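Local coordinates for protein 1-carboxybiuret hydrolase subunit AtzE (Pseudomonas sp., PDB 6C62) that hydrolyses 1-carboxybiuret to urea-1,3-dicarboxylate and ammonia, a step in the bacterial degradation of atrazine, at residues A280-A285 with K445-T450; V412-W417 with G451-K456; G183-K188 with D214-L219; P370-S375 with M424-Q429. All blocks are in the same frame, centred on the assembly; numbering follows the deposited sequence. Where two conformers were deposited one is given.

Contact 1: residues A280-A285 with K445-T450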
# COMPACT_ATOMS: atom_id res chain seq x y z
N ALA A 280 -14.41 -9.83 32.79
CA ALA A 280 -15.70 -9.17 32.46
C ALA A 280 -16.50 -8.74 33.70
O ALA A 280 -16.95 -7.59 33.80
CB ALA A 280 -16.55 -10.12 31.59
N LEU A 281 -16.65 -9.67 34.65
CA LEU A 281 -17.29 -9.37 35.95
C LEU A 281 -16.60 -8.23 36.68
O LEU A 281 -17.26 -7.28 37.12
CB LEU A 281 -17.30 -10.61 36.86
CG LEU A 281 -18.01 -10.57 38.23
CD1 LEU A 281 -19.38 -9.90 38.17
CD2 LEU A 281 -18.09 -12.01 38.76
N THR A 282 -15.27 -8.28 36.76
CA THR A 282 -14.53 -7.21 37.42
C THR A 282 -14.68 -5.87 36.74
O THR A 282 -14.75 -4.85 37.42
CB THR A 282 -13.03 -7.54 37.43
OG1 THR A 282 -12.86 -8.90 37.84
CG2 THR A 282 -12.27 -6.59 38.35
N LEU A 283 -14.71 -5.86 35.40
CA LEU A 283 -14.85 -4.64 34.62
C LEU A 283 -16.28 -4.19 34.35
O LEU A 283 -16.49 -3.19 33.69
CB LEU A 283 -14.11 -4.77 33.26
CG LEU A 283 -12.59 -4.96 33.43
CD1 LEU A 283 -11.94 -5.34 32.12
CD2 LEU A 283 -11.91 -3.71 33.94
N GLY A 284 -17.27 -4.93 34.85
CA GLY A 284 -18.68 -4.59 34.62
C GLY A 284 -19.15 -4.74 33.18
O GLY A 284 -20.04 -4.05 32.75
N ALA A 285 -18.54 -5.65 32.44
CA ALA A 285 -18.94 -5.92 31.06
C ALA A 285 -19.87 -7.09 31.07
O ALA A 285 -19.52 -8.14 31.59
CB ALA A 285 -17.75 -6.28 30.20
N LYS A 445 -5.25 -1.50 34.87
CA LYS A 445 -4.99 -1.04 36.22
C LYS A 445 -6.15 -1.47 37.19
O LYS A 445 -5.88 -1.90 38.32
CB LYS A 445 -4.83 0.46 36.22
CG LYS A 445 -4.51 1.07 37.60
CD LYS A 445 -3.30 0.40 38.21
CE LYS A 445 -2.57 1.33 39.18
NZ LYS A 445 -3.42 1.54 40.38
N VAL A 446 -7.39 -1.40 36.74
CA VAL A 446 -8.51 -1.92 37.52
C VAL A 446 -8.36 -3.43 37.75
O VAL A 446 -8.55 -3.89 38.89
CB VAL A 446 -9.88 -1.63 36.87
CG1 VAL A 446 -11.04 -2.39 37.60
CG2 VAL A 446 -10.13 -0.13 36.86
N LEU A 447 -7.97 -4.20 36.72
CA LEU A 447 -7.77 -5.60 36.96
C LEU A 447 -6.65 -5.86 37.97
O LEU A 447 -6.74 -6.78 38.78
CB LEU A 447 -7.54 -6.40 35.67
CG LEU A 447 -8.70 -6.48 34.68
CD1 LEU A 447 -8.29 -7.26 33.43
CD2 LEU A 447 -9.98 -7.08 35.26
N GLN A 448 -5.57 -5.08 37.87
CA GLN A 448 -4.46 -5.22 38.78
C GLN A 448 -4.82 -4.88 40.23
O GLN A 448 -4.45 -5.61 41.14
CB GLN A 448 -3.26 -4.35 38.34
CG GLN A 448 -1.96 -4.74 39.07
CD GLN A 448 -0.79 -3.93 38.57
OE1 GLN A 448 -0.07 -4.34 37.68
NE2 GLN A 448 -0.64 -2.76 39.13
N ASP A 449 -5.56 -3.79 40.41
CA ASP A 449 -5.97 -3.33 41.76
C ASP A 449 -6.84 -4.34 42.50
O ASP A 449 -6.70 -4.48 43.69
CB ASP A 449 -6.73 -2.01 41.69
CG ASP A 449 -5.82 -0.80 41.36
OD1 ASP A 449 -4.55 -0.87 41.33
OD2 ASP A 449 -6.41 0.27 41.11
N THR A 450 -7.71 -5.04 41.79
CA THR A 450 -8.57 -6.02 42.40
C THR A 450 -7.88 -7.36 42.57
O THR A 450 -8.45 -8.25 43.14
CB THR A 450 -9.85 -6.22 41.59
OG1 THR A 450 -9.52 -6.83 40.33
CG2 THR A 450 -10.56 -4.87 41.38
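Thr282 and Leu447 are the nearest CA pair between the segments of helices 270-283 and 437-449, the CA of Thr282 lying 7.0 Å from the CA of Leu447. The two helices pack on one face of the mixed central sheet of the amidase fold, where Leu283 and Leu447 both rest on Leu430. No hydrogen bond joins the segments. Methyl CD2 of Leu447 fits against both CB of Thr282 and CG of Leu283, 3.8 Å from the latter, and the two leucine side chains meet at about a right angle. Leu283 sends its own CD2 to CG1 of Val446, 4.0 Å away. With an alanine in place of Leu283, Val446 CG1 would probably lose its leucine partner and Leu447 CD2 would keep only Thr282 on the facing helix, opening a gap between the two. A Schellman motif at Gly284 closes the first helix. Toward the solvent, Thr282 turns CG2 anti to its backbone nitrogen (chi1 -46° for OG1), across to Thr450, while its hydroxyl is bonded back to Val278 O. The two threonines meet tip to tip: Thr450 OG1, 3.4 Å from Thr282 CG2, donates to Leu447 O from 44° out of the carbonyl plane.

Contact 2: residues V412-W417 with G451-K456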
# COMPACT_ATOMS: atom_id res chain seq x y z
N VAL A 412 -3.91 -4.35 25.61
CA VAL A 412 -3.13 -4.76 26.81
C VAL A 412 -3.50 -6.21 27.05
O VAL A 412 -4.70 -6.59 27.08
CB VAL A 412 -3.46 -3.93 28.02
CG1 VAL A 412 -2.95 -4.55 29.33
CG2 VAL A 412 -2.86 -2.57 27.89
N ALA A 413 -2.47 -7.01 27.22
CA ALA A 413 -2.60 -8.41 27.61
C ALA A 413 -2.34 -8.53 29.12
O ALA A 413 -1.26 -8.24 29.61
CB ALA A 413 -1.66 -9.29 26.84
N ALA A 414 -3.41 -8.80 29.84
CA ALA A 414 -3.40 -8.85 31.30
C ALA A 414 -3.31 -10.31 31.78
O ALA A 414 -4.12 -11.15 31.36
CB ALA A 414 -4.68 -8.22 31.84
N PRO A 415 -2.34 -10.63 32.66
CA PRO A 415 -2.10 -12.02 33.08
C PRO A 415 -3.09 -12.46 34.20
O PRO A 415 -3.26 -11.71 35.16
CB PRO A 415 -0.67 -11.99 33.58
CG PRO A 415 -0.51 -10.59 34.11
CD PRO A 415 -1.35 -9.70 33.20
N THR A 416 -3.80 -13.56 33.98
CA THR A 416 -4.74 -14.12 34.95
C THR A 416 -4.44 -15.60 35.19
O THR A 416 -3.62 -16.23 34.47
CB THR A 416 -6.21 -13.99 34.50
OG1 THR A 416 -6.46 -14.94 33.49
CG2 THR A 416 -6.54 -12.59 33.94
N TRP A 417 -5.06 -16.14 36.25
CA TRP A 417 -4.67 -17.44 36.80
C TRP A 417 -5.96 -18.24 37.03
O TRP A 417 -6.43 -18.31 38.14
CB TRP A 417 -3.86 -17.26 38.08
CG TRP A 417 -2.55 -16.54 37.79
CD1 TRP A 417 -2.36 -15.20 37.75
CD2 TRP A 417 -1.32 -17.13 37.45
NE1 TRP A 417 -1.06 -14.91 37.45
CE2 TRP A 417 -0.40 -16.09 37.23
CE3 TRP A 417 -0.89 -18.46 37.27
CZ2 TRP A 417 0.94 -16.33 36.87
CZ3 TRP A 417 0.45 -18.70 36.94
CH2 TRP A 417 1.33 -17.63 36.74
N GLY A 451 -6.67 -7.54 42.06
CA GLY A 451 -5.96 -8.81 42.28
C GLY A 451 -6.23 -9.88 41.24
O GLY A 451 -5.61 -10.94 41.29
N ILE A 452 -7.12 -9.59 40.28
CA ILE A 452 -7.47 -10.50 39.19
C ILE A 452 -6.32 -10.71 38.18
O ILE A 452 -6.10 -11.82 37.71
CB ILE A 452 -8.70 -10.00 38.43
CG1 ILE A 452 -9.95 -10.02 39.35
CG2 ILE A 452 -8.97 -10.83 37.17
CD1 ILE A 452 -10.25 -11.38 39.95
N ALA A 453 -5.64 -9.63 37.82
CA ALA A 453 -4.45 -9.66 36.97
C ALA A 453 -3.22 -9.47 37.81
O ALA A 453 -3.10 -8.43 38.50
CB ALA A 453 -4.54 -8.59 35.87
N ARG A 454 -2.28 -10.41 37.72
CA ARG A 454 -1.06 -10.37 38.53
C ARG A 454 -0.02 -11.34 37.99
O ARG A 454 -0.34 -12.20 37.21
CB ARG A 454 -1.38 -10.75 39.98
CG ARG A 454 -2.04 -12.09 40.12
CD ARG A 454 -2.38 -12.43 41.59
NE ARG A 454 -2.71 -13.85 41.75
CZ ARG A 454 -3.87 -14.42 41.40
NH1 ARG A 454 -4.90 -13.73 40.82
NH2 ARG A 454 -4.00 -15.73 41.57
N LEU A 455 1.21 -11.20 38.43
CA LEU A 455 2.28 -12.17 38.15
C LEU A 455 2.32 -13.17 39.28
O LEU A 455 1.71 -12.97 40.30
CB LEU A 455 3.66 -11.47 38.10
CG LEU A 455 4.17 -11.02 36.73
CD1 LEU A 455 3.32 -9.90 36.21
CD2 LEU A 455 5.63 -10.64 36.74
N LYS A 456 3.04 -14.25 39.14
CA LYS A 456 3.26 -15.08 40.35
C LYS A 456 4.76 -15.13 40.56
O LYS A 456 5.45 -15.72 39.75
CB LYS A 456 2.57 -16.42 40.16
CG LYS A 456 1.13 -16.38 40.68
CD LYS A 456 0.51 -17.80 40.65
CE LYS A 456 -0.85 -17.82 41.31
NZ LYS A 456 -1.67 -18.95 40.81
O HOH W 1 -6.51 -14.54 38.04
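Trp417 lies against the chain of Arg454 to Lys456, and its side chain can be followed outward from the backbone. Its CB sits beside the charged ends of both residues, 3.8 Å from NH2 of Arg454. CG comes next, anti to the carbonyl carbon (chi1 -64°), and beyond it CD1 stands over the centre of the Arg454 guanidinium, whose plane is turned 39° from that of the indole. NE1 then donates a straight bond of 2.8 Å to the carbonyl oxygen of Arg454; this acceptor lies in the ring plane, although the indole nitrogen approaches from above the plane of the carbonyl. Over one face of the six-membered ring runs the extended chain of Lys456, heading the opposite way. Its CB lies near CZ2 and CH2, and its CD makes a CH-pi contact 3.6 Å from the ring centroid.

The arrangement is a C-terminal tail laid across the end of a strand: after helix 437-449 the chain passes the end of strand 411-416, in the central sheet of the amidase fold, and the run 452-456 is 75° from the direction of 414-417. Pro415 O accepts from Arg454 N at 3.0 Å and also receives a CA-H...O contact from Ala453. Further in, the methyls of Ala414 and Ala453 touch at 4.0 Å. A water bridges Trp417 N and Ile452 O, with only a weak bond from Arg454 NH1. That nitrogen is held more firmly by Gly451 O, at 2.9 Å, which it meets nearly along the C=O axis.

Contact 3: residues G183-K188 with D214-L219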
# COMPACT_ATOMS: atom_id res chain seq x y z
N GLY A 183 2.40 -15.46 31.82
CA GLY A 183 1.80 -14.77 32.91
C GLY A 183 2.43 -13.42 33.22
O GLY A 183 2.65 -13.09 34.39
N VAL A 184 2.64 -12.60 32.19
CA VAL A 184 3.15 -11.27 32.41
C VAL A 184 2.32 -10.28 31.58
O VAL A 184 1.41 -10.69 30.85
CB VAL A 184 4.64 -11.16 32.04
CG1 VAL A 184 5.50 -12.15 32.84
CG2 VAL A 184 4.87 -11.39 30.53
N TRP A 185 2.61 -9.00 31.76
CA TRP A 185 1.85 -7.94 31.12
C TRP A 185 2.45 -7.66 29.73
O TRP A 185 3.66 -7.71 29.55
CB TRP A 185 1.87 -6.64 31.93
CG TRP A 185 1.11 -6.72 33.19
CD1 TRP A 185 1.55 -7.19 34.42
CD2 TRP A 185 -0.24 -6.33 33.38
NE1 TRP A 185 0.54 -7.10 35.35
CE2 TRP A 185 -0.56 -6.57 34.74
CE3 TRP A 185 -1.23 -5.84 32.54
CZ2 TRP A 185 -1.83 -6.34 35.26
CZ3 TRP A 185 -2.47 -5.60 33.06
CH2 TRP A 185 -2.76 -5.83 34.40
N GLY A 186 1.60 -7.36 28.75
CA GLY A 186 2.06 -6.93 27.44
C GLY A 186 1.17 -5.83 26.88
O GLY A 186 -0.05 -5.77 27.20
N LEU A 187 1.78 -4.98 26.05
CA LEU A 187 1.10 -3.95 25.36
C LEU A 187 1.51 -3.98 23.90
O LEU A 187 2.71 -3.82 23.58
CB LEU A 187 1.46 -2.57 25.97
CG LEU A 187 1.03 -1.32 25.17
CD1 LEU A 187 -0.48 -1.21 25.11
CD2 LEU A 187 1.64 -0.05 25.76
N LYS A 188 0.53 -4.16 23.03
CA LYS A 188 0.72 -3.99 21.58
C LYS A 188 0.05 -2.68 21.28
O LYS A 188 -1.17 -2.62 21.29
CB LYS A 188 0.06 -5.11 20.82
CG LYS A 188 0.29 -4.96 19.32
CD LYS A 188 -0.72 -5.68 18.43
CE LYS A 188 -2.12 -5.15 18.51
NZ LYS A 188 -2.20 -3.79 17.96
N ASP A 214 6.46 -6.40 34.22
CA ASP A 214 6.08 -7.04 35.47
C ASP A 214 4.86 -6.43 36.14
O ASP A 214 4.42 -6.90 37.20
CB ASP A 214 7.26 -7.03 36.42
CG ASP A 214 7.61 -5.63 36.94
OD1 ASP A 214 7.03 -4.56 36.51
OD2 ASP A 214 8.51 -5.59 37.78
N SER A 215 4.30 -5.39 35.54
CA SER A 215 3.18 -4.66 36.12
C SER A 215 2.60 -3.76 35.05
O SER A 215 3.29 -3.43 34.06
CB SER A 215 3.62 -3.78 37.29
OG SER A 215 4.63 -2.89 36.84
N VAL A 216 1.36 -3.34 35.25
CA VAL A 216 0.76 -2.43 34.29
C VAL A 216 1.42 -1.02 34.30
O VAL A 216 1.51 -0.35 33.25
CB VAL A 216 -0.80 -2.43 34.41
CG1 VAL A 216 -1.25 -1.69 35.63
CG2 VAL A 216 -1.40 -1.82 33.12
N GLU A 217 1.94 -0.58 35.45
CA GLU A 217 2.70 0.65 35.55
C GLU A 217 3.95 0.56 34.70
O GLU A 217 4.31 1.52 34.05
CB GLU A 217 3.16 0.97 37.00
CG GLU A 217 2.05 1.35 37.95
CD GLU A 217 1.35 0.14 38.61
OE1 GLU A 217 1.56 -1.06 38.23
OE2 GLU A 217 0.55 0.39 39.55
N GLY A 218 4.61 -0.61 34.73
CA GLY A 218 5.77 -0.88 33.86
C GLY A 218 5.45 -0.66 32.39
O GLY A 218 6.23 -0.04 31.69
N LEU A 219 4.29 -1.19 31.93
CA LEU A 219 3.87 -0.94 30.57
C LEU A 219 3.73 0.54 30.29
O LEU A 219 4.29 1.04 29.28
CB LEU A 219 2.57 -1.63 30.25
CG LEU A 219 2.48 -3.12 30.25
CD1 LEU A 219 1.06 -3.48 29.88
CD2 LEU A 219 3.48 -3.82 29.34
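The packing of Trp185 and Leu187 against Ser215, Val216 and Leu219 is a buried strand-to-helix contact, in which strand 185-188 of the central amidase sheet packs against the start of helix 216-226. The helix follows strand 208-213, the antiparallel neighbour of strand 185-188. CG of Trp185 is anti to the carbonyl carbon (chi1 -69°), which carries the indole to Ser215 and Val216 and turns one face to the first turn. Over that face pass Ser215 C and Val216 N, the former 3.6 Å above the ring plane, and CB of Val216 stands 3.8 Å from the centroid of the six-membered ring, only 8° off its normal, as a CH-pi contact. Nearer the backbone, Leu219 CD1 touches Trp185 CB at 3.9 Å and Leu187 CB at 4.0 Å. An alanine replacing Trp185 would probably leave the Ser215-Val216 peptide and the valine without their ring face and open a gap at the helix start. Ser215 is the N-cap: its OG accepts from Gly218 N at 3.1 Å and donates to Asp214 OD1, meeting it from above the carboxylate plane. No hydrogen bond joins the two segments; dispersion and CH-pi contact do, while the polar groups of the helix start are satisfied within 214-219 and by Thr3 and Gln448, and the carboxylate of Asp214 would probably be favoured by the positive end of the helix.

Contact 4: residues P370-S375 with M424-Q429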
# COMPACT_ATOMS: atom_id res chain seq x y z
N PRO A 370 -10.03 -13.54 25.04
CA PRO A 370 -8.86 -14.23 25.56
C PRO A 370 -7.69 -13.97 24.64
O PRO A 370 -7.86 -13.65 23.47
CB PRO A 370 -9.26 -15.72 25.56
CG PRO A 370 -10.67 -15.79 24.99
CD PRO A 370 -10.95 -14.46 24.34
N ALA A 371 -6.49 -14.06 25.20
CA ALA A 371 -5.26 -13.90 24.43
C ALA A 371 -4.83 -15.14 23.67
O ALA A 371 -4.24 -15.04 22.56
CB ALA A 371 -4.14 -13.45 25.35
N THR A 372 -5.03 -16.32 24.25
CA THR A 372 -4.66 -17.57 23.60
C THR A 372 -5.79 -18.57 23.87
O THR A 372 -6.52 -18.39 24.86
CB THR A 372 -3.32 -18.13 24.17
OG1 THR A 372 -3.37 -18.14 25.61
CG2 THR A 372 -2.17 -17.32 23.71
N PRO A 373 -5.97 -19.58 23.00
CA PRO A 373 -7.08 -20.54 23.17
C PRO A 373 -6.90 -21.45 24.38
O PRO A 373 -7.89 -21.85 24.97
CB PRO A 373 -7.08 -21.35 21.89
CG PRO A 373 -6.08 -20.74 21.00
CD PRO A 373 -5.21 -19.82 21.78
N ILE A 374 -5.65 -21.74 24.74
CA ILE A 374 -5.27 -22.55 25.86
C ILE A 374 -3.98 -21.97 26.52
O ILE A 374 -3.30 -21.09 25.93
CB ILE A 374 -4.93 -24.00 25.39
CG1 ILE A 374 -3.85 -23.99 24.30
CG2 ILE A 374 -6.14 -24.72 24.80
CD1 ILE A 374 -3.16 -25.31 24.10
N SER A 375 -3.63 -22.49 27.69
CA SER A 375 -2.34 -22.19 28.33
C SER A 375 -1.20 -22.97 27.68
O SER A 375 -1.44 -23.81 26.81
CB SER A 375 -2.43 -22.52 29.82
OG SER A 375 -3.25 -21.56 30.43
N MET A 424 -1.29 -22.97 35.55
CA MET A 424 -0.67 -22.18 34.46
C MET A 424 -1.49 -20.93 34.16
O MET A 424 -2.73 -20.93 34.30
CB MET A 424 -0.48 -23.03 33.20
CG MET A 424 0.52 -24.17 33.33
SD MET A 424 2.19 -23.62 33.71
CE MET A 424 2.76 -22.96 32.14
N PRO A 425 -0.81 -19.85 33.76
CA PRO A 425 -1.59 -18.63 33.48
C PRO A 425 -2.24 -18.62 32.06
O PRO A 425 -1.93 -19.43 31.20
CB PRO A 425 -0.55 -17.52 33.61
CG PRO A 425 0.68 -18.16 33.12
CD PRO A 425 0.62 -19.63 33.56
N ILE A 426 -3.13 -17.66 31.88
CA ILE A 426 -3.69 -17.35 30.58
C ILE A 426 -4.05 -15.88 30.56
O ILE A 426 -4.48 -15.33 31.56
CB ILE A 426 -4.83 -18.31 30.20
CG1 ILE A 426 -5.01 -18.37 28.70
CG2 ILE A 426 -6.10 -17.91 30.91
CD1 ILE A 426 -5.89 -19.53 28.26
N GLY A 427 -3.81 -15.21 29.44
CA GLY A 427 -3.99 -13.78 29.38
C GLY A 427 -5.35 -13.38 28.83
O GLY A 427 -6.01 -14.17 28.11
N VAL A 428 -5.73 -12.14 29.16
CA VAL A 428 -6.90 -11.53 28.57
C VAL A 428 -6.49 -10.31 27.75
O VAL A 428 -5.72 -9.46 28.23
CB VAL A 428 -7.92 -11.15 29.70
CG1 VAL A 428 -7.42 -10.01 30.55
CG2 VAL A 428 -9.22 -10.71 29.10
N GLN A 429 -7.05 -10.19 26.54
CA GLN A 429 -6.87 -8.99 25.70
C GLN A 429 -7.90 -7.93 26.10
O GLN A 429 -9.12 -8.21 26.11
CB GLN A 429 -7.08 -9.32 24.22
CG GLN A 429 -6.13 -10.34 23.63
CD GLN A 429 -6.29 -10.48 22.12
OE1 GLN A 429 -5.68 -9.70 21.36
NE2 GLN A 429 -7.06 -11.49 21.66
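Ala371 and Gly427 form the tight end of this contact. Ala371 N donates to Gly427 O at 3.0 Å, and the methyl of Ala371 lies 3.4 Å from the same oxygen; the absence of a side chain on Gly427 leaves room for that methyl. Beside them Pro370 and Val428 make an antiparallel non-hydrogen-bonded pair, their side chains diverging. Gln429 reaches back with CG anti to the carbonyl carbon and the chain extended (chi2 -173°), sliding CG along Ala371 CA at 3.8 Å to bring NE2 to Pro370 O. That bond is 2.9 Å long and lies close to the amide plane of the glutamine. Its amide is fixed further by Leu400 O and by Arg176.

This is where strand 366-370 leaves its antiparallel neighbour, strand 426-432, in the central sheet of the amidase fold, and the chain bends into a loop over the start of that strand. Ile426 fills the inside of the bend: CG1 slides past Thr372 OG1 at 3.5 Å, and CD1 reaches the backbone beyond, 3.6 Å from Ile374 C. Thr372 OG1 donates to Ile374 O across the loop, bracing it, and is also bonded to Ser180 OG, which binds Gly427 N as well.

Whereas Pro370 to Thr372 and Ile426 to Gln429 are buried, Ile374 and Ser375 are partly exposed to solvent. The CB of Ile374 points away from the strand. Ser375 has two conformers; in the one described, CB is 3.9 Å from Met424 CB, and OG donates to Pro425 O from above the carbonyl plane and also bonds Asn421 ND2.

Contacts 2, 3 and 4 share the central sheet, whose strands 185-188, 411-416 and 426-432 stand next to one another. Ala413 N bonds Gly186 O at 2.7 Å between contacts 3 and 2, and Ala414 N bonds Val428 O at 2.9 Å between contacts 2 and 4. Contact 1 lies on helices covering the sheet; segment 445-450 continues into 451-456, Leu447 O lies 3.2 Å from Ala453 N, a probable hydrogen bond, and Gln448 NE2 lies 2.9 Å from Glu217 OE1 of contact 3. The side chain of Ser174, the probable nucleophile, is about 11 Å from Gly186 and about 10 Å from the side chain of Thr372; contacts 1 and 2 lie away from the active site.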